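Long-range contact in flavodoxin (Fusobacterium nucleatum, PDB 6OHK), which binds flavin mononucleotide and probably carries electrons to redox enzymes: residues Leu87-Cys101 with Lys139-Pro151. The protein carries 1 engineered substitution. Residues are numbered along the deposited sequence; the frame is centred on the assembly and turned at random.
Sequences LVGLGNQFAFGESFC and KFIGLALDEENQP. With FMN (flavin mononucleotide), chain B; GOL (glycerol), chain C.
Gln93 reaches across to Asp146 and Gln150. Its CB sits over the centre of one face of the Phe100 ring, whose opposite face has Cys101 SG offset toward its rim. With chi1 at 68°, Gln93 CG lies between the backbone N and the carbonyl carbon and passes 3.4 Å from Asp146 OD2. Beyond CD, OE1 accepts from the backbone N of His128, while Gln93 NE2 donates to Asp146 OD2 on its anti side (2.9 Å) and to Gln150 OE1 from above the plane of the Gln150 amide (3.0 Å); Gln150 OE1 also bonds Arg157 NH1. Gln93 N and Asn149 ND2 also donate to Asp146 OD2, so three N-H groups converge on this one oxygen, while Asp146 OD1 accepts from Asn149 N, an Asx motif. These loops leave adjacent parallel strands of the flavodoxin alpha/beta sheet, where Gly89 N to Leu143 O (170° at the hydrogen) and Leu145 N to Gly89 O set the register. Asn92 OD1 takes Asn149 ND2 and Ala95 N from opposite faces of its plane. The 92-101 loop also meets the flavin: Asn92 N and Cys101 N donate to FMN O2, and FMN C4A lies 3.3 Å above the plane of the Phe96 ring, over its centre. Glu148 OE2 accepts from FMN O3' of the ribityl chain (2.7 Å).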
loop_
_atom_site.group_PDB
_atom_site.type_symbol
_atom_site.label_atom_id
_atom_site.label_comp_id
_atom_site.label_asym_id
_atom_site.label_seq_id
_atom_site.Cartn_x
_atom_site.Cartn_y
_atom_site.Cartn_z
ATOM N N LEU A 87 2.026 -2.878 0.210
ATOM C CA LEU A 87 1.142 -1.891 0.807
ATOM C C LEU A 87 1.821 -0.538 0.830
ATOM O O LEU A 87 3.008 -0.445 1.190
ATOM C CB LEU A 87 0.820 -2.317 2.235
ATOM C CG LEU A 87 0.238 -3.695 2.384
ATOM C CD1 LEU A 87 0.095 -4.019 3.877
ATOM C CD2 LEU A 87 -1.103 -3.836 1.685
ATOM N N VAL A 88 1.073 0.494 0.451
ATOM C CA VAL A 88 1.548 1.875 0.475
ATOM C C VAL A 88 0.597 2.694 1.324
ATOM O O VAL A 88 -0.601 2.726 1.047
ATOM C CB VAL A 88 1.642 2.471 -0.937
ATOM C CG1 VAL A 88 2.204 3.910 -0.867
ATOM C CG2 VAL A 88 2.524 1.587 -1.827
ATOM N N GLY A 89 1.126 3.389 2.320
ATOM C CA GLY A 89 0.355 4.333 3.103
ATOM C C GLY A 89 0.799 5.752 2.835
ATOM O O GLY A 89 1.977 6.006 2.568
ATOM N N LEU A 90 -0.140 6.688 2.937
ATOM C CA LEU A 90 0.144 8.125 3.008
ATOM C C LEU A 90 -0.378 8.630 4.333
ATOM O O LEU A 90 -1.448 8.216 4.786
ATOM C CB LEU A 90 -0.581 8.890 1.936
ATOM C CG LEU A 90 0.007 8.838 0.533
ATOM C CD1 LEU A 90 -0.385 7.578 -0.180
ATOM C CD2 LEU A 90 -0.518 10.008 -0.235
ATOM N N GLY A 91 0.406 9.497 4.968
ATOM C CA GLY A 91 -0.010 10.076 6.232
ATOM C C GLY A 91 0.816 11.298 6.577
ATOM O O GLY A 91 1.530 11.850 5.741
ATOM N N ASN A 92 0.699 11.730 7.835
ATOM C CA ASN A 92 1.434 12.880 8.359
ATOM C C ASN A 92 2.035 12.457 9.692
ATOM O O ASN A 92 1.318 12.317 10.680
ATOM C CB ASN A 92 0.506 14.083 8.502
ATOM C CG ASN A 92 1.212 15.293 9.096
ATOM O OD1 ASN A 92 2.184 15.183 9.817
ATOM N ND2 ASN A 92 0.715 16.474 8.767
ATOM N N GLN A 93 3.337 12.210 9.711
ATOM C CA GLN A 93 3.925 11.558 10.878
ATOM C C GLN A 93 4.010 12.487 12.074
ATOM O O GLN A 93 4.097 11.999 13.207
ATOM C CB GLN A 93 5.310 10.996 10.530
ATOM C CG GLN A 93 6.361 12.091 10.260
ATOM C CD GLN A 93 7.497 11.570 9.421
ATOM O OE1 GLN A 93 8.513 11.091 9.960
ATOM N NE2 GLN A 93 7.334 11.628 8.113
ATOM N N PHE A 94 4.014 13.800 11.856
ATOM C CA PHE A 94 4.148 14.746 12.961
ATOM C C PHE A 94 2.804 15.059 13.574
ATOM O O PHE A 94 2.675 15.141 14.810
ATOM C CB PHE A 94 4.892 15.990 12.483
ATOM C CG PHE A 94 6.333 15.722 12.185
ATOM C CD1 PHE A 94 7.258 15.606 13.209
ATOM C CD2 PHE A 94 6.766 15.555 10.903
ATOM C CE1 PHE A 94 8.596 15.335 12.923
ATOM C CE2 PHE A 94 8.099 15.286 10.627
ATOM C CZ PHE A 94 9.003 15.177 11.633
ATOM N N ALA A 95 1.783 15.219 12.755
ATOM C CA ALA A 95 0.465 15.537 13.269
ATOM C C ALA A 95 -0.210 14.343 13.884
ATOM O O ALA A 95 -1.122 14.515 14.702
ATOM C CB ALA A 95 -0.404 16.119 12.164
ATOM N N PHE A 96 0.197 13.128 13.505
ATOM C CA PHE A 96 -0.429 11.892 13.958
ATOM C C PHE A 96 0.659 10.976 14.492
ATOM O O PHE A 96 0.980 9.950 13.895
ATOM C CB PHE A 96 -1.234 11.268 12.819
ATOM C CG PHE A 96 -2.278 12.201 12.312
ATOM C CD1 PHE A 96 -3.459 12.397 13.016
ATOM C CD2 PHE A 96 -2.060 12.962 11.177
ATOM C CE1 PHE A 96 -4.398 13.308 12.573
ATOM C CE2 PHE A 96 -2.998 13.884 10.746
ATOM C CZ PHE A 96 -4.165 14.050 11.461
ATOM N N GLY A 97 1.218 11.333 15.644
ATOM C CA GLY A 97 2.354 10.622 16.180
ATOM C C GLY A 97 2.067 9.231 16.691
ATOM O O GLY A 97 3.023 8.513 16.984
ATOM N N GLU A 98 0.804 8.842 16.818
ATOM C CA GLU A 98 0.446 7.486 17.212
ATOM C C GLU A 98 -0.323 6.749 16.130
ATOM O O GLU A 98 -0.750 5.617 16.373
ATOM C CB GLU A 98 -0.372 7.432 18.509
ATOM C CG GLU A 98 0.339 8.077 19.667
ATOM C CD GLU A 98 -0.332 7.785 20.999
ATOM O OE1 GLU A 98 -0.500 8.732 21.799
ATOM O OE2 GLU A 98 -0.690 6.611 21.242
ATOM N N SER A 99 -0.474 7.320 14.932
ATOM C CA SER A 99 -1.296 6.655 13.910
ATOM C C SER A 99 -0.769 6.903 12.507
ATOM O O SER A 99 -1.539 6.831 11.543
ATOM C CB SER A 99 -2.760 7.042 14.026
ATOM O OG SER A 99 -2.987 8.421 13.833
ATOM N N PHE A 100 0.506 7.179 12.365
ATOM C CA PHE A 100 1.055 7.485 11.050
ATOM C C PHE A 100 0.926 6.295 10.116
ATOM O O PHE A 100 1.441 5.204 10.390
ATOM C CB PHE A 100 2.524 7.861 11.198
ATOM C CG PHE A 100 3.257 8.055 9.897
ATOM C CD1 PHE A 100 2.842 8.995 8.969
ATOM C CD2 PHE A 100 4.396 7.338 9.616
ATOM C CE1 PHE A 100 3.523 9.190 7.791
ATOM C CE2 PHE A 100 5.069 7.521 8.441
ATOM C CZ PHE A 100 4.639 8.446 7.539
ATOM N N CYS A 101 0.280 6.525 8.977
ATOM C CA CYS A 101 0.050 5.475 7.988
ATOM C C CYS A 101 -0.631 4.254 8.581
ATOM O O CYS A 101 -0.466 3.134 8.090
ATOM C CB CYS A 101 1.329 5.079 7.228
ATOM S SG CYS A 101 1.886 6.312 6.068
ATOM N N LYS A 139 10.242 -3.456 11.293
ATOM C CA LYS A 139 10.140 -2.639 10.091
ATOM C C LYS A 139 8.699 -2.196 9.899
ATOM O O LYS A 139 7.777 -2.843 10.383
ATOM C CB LYS A 139 10.584 -3.426 8.869
ATOM C CG LYS A 139 12.108 -3.681 8.863
ATOM C CD LYS A 139 12.583 -4.234 7.530
ATOM C CE LYS A 139 14.087 -4.384 7.511
ATOM N NZ LYS A 139 14.561 -4.966 6.226
ATOM N N PHE A 140 8.510 -1.102 9.165
ATOM C CA PHE A 140 7.165 -0.798 8.699
ATOM C C PHE A 140 6.699 -1.867 7.713
ATOM O O PHE A 140 7.479 -2.342 6.885
ATOM C CB PHE A 140 7.156 0.557 8.002
ATOM C CG PHE A 140 7.230 1.748 8.911
ATOM C CD1 PHE A 140 6.535 1.819 10.118
ATOM C CD2 PHE A 140 7.968 2.861 8.500
ATOM C CE1 PHE A 140 6.599 2.964 10.919
ATOM C CE2 PHE A 140 8.021 4.004 9.300
ATOM C CZ PHE A 140 7.335 4.045 10.488
ATOM N N ILE A 141 5.408 -2.211 7.802
ATOM C CA ILE A 141 4.822 -3.283 7.011
ATOM C C ILE A 141 4.547 -2.891 5.558
ATOM O O ILE A 141 3.983 -3.708 4.807
ATOM C CB ILE A 141 3.557 -3.833 7.680
ATOM C CG1 ILE A 141 2.459 -2.757 7.813
ATOM C CG2 ILE A 141 3.926 -4.464 9.025
ATOM C CD1 ILE A 141 1.262 -3.154 8.571
ATOM N N GLY A 142 4.960 -1.709 5.136
ATOM C CA GLY A 142 4.828 -1.285 3.757
ATOM C C GLY A 142 5.595 -0.007 3.558
ATOM O O GLY A 142 6.372 0.423 4.421
ATOM N N LEU A 143 5.331 0.632 2.439
ATOM C CA LEU A 143 5.925 1.916 2.132
ATOM C C LEU A 143 5.135 3.017 2.810
ATOM O O LEU A 143 3.913 3.101 2.627
ATOM C CB LEU A 143 5.903 2.115 0.626
ATOM C CG LEU A 143 6.554 3.365 0.095
ATOM C CD1 LEU A 143 8.036 3.402 0.456
ATOM C CD2 LEU A 143 6.334 3.485 -1.365
ATOM N N ALA A 144 5.816 3.861 3.584
ATOM C CA ALA A 144 5.173 4.917 4.368
ATOM C C ALA A 144 5.559 6.265 3.781
ATOM O O ALA A 144 6.741 6.646 3.807
ATOM C CB ALA A 144 5.593 4.791 5.832
ATOM N N LEU A 145 4.604 6.970 3.220
ATOM C CA LEU A 145 4.878 8.227 2.551
ATOM C C LEU A 145 4.280 9.375 3.346
ATOM O O LEU A 145 3.227 9.239 3.974
ATOM C CB LEU A 145 4.336 8.230 1.130
ATOM C CG LEU A 145 4.918 7.120 0.251
ATOM C CD1 LEU A 145 4.226 7.097 -1.085
ATOM C CD2 LEU A 145 6.413 7.274 0.074
ATOM N N ASP A 146 4.964 10.523 3.311
ATOM C CA ASP A 146 4.474 11.720 4.002
ATOM C C ASP A 146 4.697 12.877 3.044
ATOM O O ASP A 146 5.788 13.426 2.952
ATOM C CB ASP A 146 5.202 11.922 5.323
ATOM C CG ASP A 146 4.677 13.101 6.117
ATOM O OD1 ASP A 146 4.054 14.002 5.524
ATOM O OD2 ASP A 146 4.913 13.106 7.361
ATOM N N GLU A 147 3.664 13.213 2.292
ATOM C CA GLU A 147 3.745 14.293 1.318
ATOM C C GLU A 147 3.652 15.656 1.966
ATOM O O GLU A 147 4.028 16.656 1.339
ATOM C CB GLU A 147 2.630 14.120 0.268
ATOM C CG GLU A 147 2.937 13.082 -0.767
ATOM C CD GLU A 147 3.951 13.628 -1.762
ATOM O OE1 GLU A 147 3.728 14.725 -2.344
ATOM O OE2 GLU A 147 5.019 13.038 -1.924
ATOM N N GLU A 148 3.133 15.740 3.183
ATOM C CA GLU A 148 3.038 17.026 3.857
ATOM C C GLU A 148 4.400 17.474 4.361
ATOM O O GLU A 148 4.734 18.669 4.282
ATOM C CB GLU A 148 2.027 16.932 4.993
ATOM C CG GLU A 148 0.581 16.667 4.471
ATOM C CD GLU A 148 -0.441 16.732 5.578
ATOM O OE1 GLU A 148 -0.517 17.786 6.235
ATOM O OE2 GLU A 148 -1.144 15.734 5.819
ATOM N N ASN A 149 5.176 16.566 4.920
ATOM C CA ASN A 149 6.424 16.912 5.577
ATOM C C ASN A 149 7.649 16.422 4.849
ATOM O O ASN A 149 8.731 17.004 5.019
ATOM C CB ASN A 149 6.466 16.333 6.994
ATOM C CG ASN A 149 5.305 16.782 7.801
ATOM O OD1 ASN A 149 5.146 18.001 8.047
ATOM N ND2 ASN A 149 4.473 15.845 8.238
ATOM N N GLN A 150 7.540 15.346 4.064
ATOM C CA GLN A 150 8.708 14.769 3.397
ATOM C C GLN A 150 8.446 14.531 1.913
ATOM O O GLN A 150 8.808 13.485 1.374
ATOM C CB GLN A 150 9.135 13.481 4.085
ATOM C CG GLN A 150 9.540 13.703 5.535
ATOM C CD GLN A 150 9.885 12.431 6.273
ATOM O OE1 GLN A 150 9.376 11.350 5.968
ATOM N NE2 GLN A 150 10.703 12.569 7.321
ATOM N N PRO A 151 7.871 15.495 1.205
ATOM C CA PRO A 151 7.560 15.230 -0.212
ATOM C C PRO A 151 8.793 14.979 -1.046
ATOM O O PRO A 151 8.725 14.237 -2.042
ATOM C CB PRO A 151 6.816 16.497 -0.651
ATOM C CG PRO A 151 7.313 17.544 0.284
ATOM C CD PRO A 151 7.492 16.864 1.615
HETATM N N1 FMN B . -2.307 10.808 8.542
HETATM C C2 FMN B . -1.814 9.763 9.340
HETATM O O2 FMN B . -0.723 9.326 9.181
HETATM N N3 FMN B . -2.668 9.264 10.384
HETATM C C4 FMN B . -3.926 9.725 10.666
HETATM O O4 FMN B . -4.548 9.208 11.571
HETATM C C4A FMN B . -4.392 10.796 9.857
HETATM N N5 FMN B . -5.660 11.318 10.102
HETATM C C5A FMN B . -6.035 12.432 9.300
HETATM C C6 FMN B . -7.249 13.079 9.597
HETATM C C7 FMN B . -7.661 14.152 8.832
HETATM C C7M FMN B . -9.042 14.712 9.211
HETATM C C8 FMN B . -6.838 14.662 7.839
HETATM C C8M FMN B . -7.348 15.815 7.002
HETATM C C9 FMN B . -5.633 14.026 7.549
HETATM C C9A FMN B . -5.229 12.945 8.292
HETATM N N10 FMN B . -3.968 12.296 7.976
HETATM C C10 FMN B . -3.565 11.274 8.809
HETATM C "C1'" FMN B . -3.115 12.792 6.898
HETATM C "C2'" FMN B . -3.622 12.308 5.506
HETATM O "O2'" FMN B . -3.660 10.895 5.410
HETATM C "C3'" FMN B . -2.652 12.819 4.425
HETATM O "O3'" FMN B . -2.795 14.225 4.368
HETATM C "C4'" FMN B . -2.807 12.219 3.029
HETATM O "O4'" FMN B . -1.739 12.697 2.220
HETATM C "C5'" FMN B . -4.138 12.564 2.373
HETATM O "O5'" FMN B . -4.238 11.805 1.179
HETATM P P FMN B . -5.405 12.114 0.117
HETATM O O1P FMN B . -5.135 11.120 -0.990
HETATM O O2P FMN B . -6.747 11.935 0.739
HETATM O O3P FMN B . -5.213 13.563 -0.350
HETATM C C1 GOL C . -2.237 18.336 9.827
HETATM O O1 GOL C . -2.830 19.030 10.887
HETATM C C2 GOL C . -3.191 18.317 8.636
HETATM O O2 GOL C . -2.566 18.882 7.509
HETATM C C3 GOL C . -3.575 16.869 8.351
HETATM O O3 GOL C . -2.414 16.095 8.139
HETATM O O HOH W 1 4.003 -3.871 1.976
HETATM O O HOH W 2 0.972 12.304 2.998
HETATM O O HOH W 3 2.799 18.665 9.566
#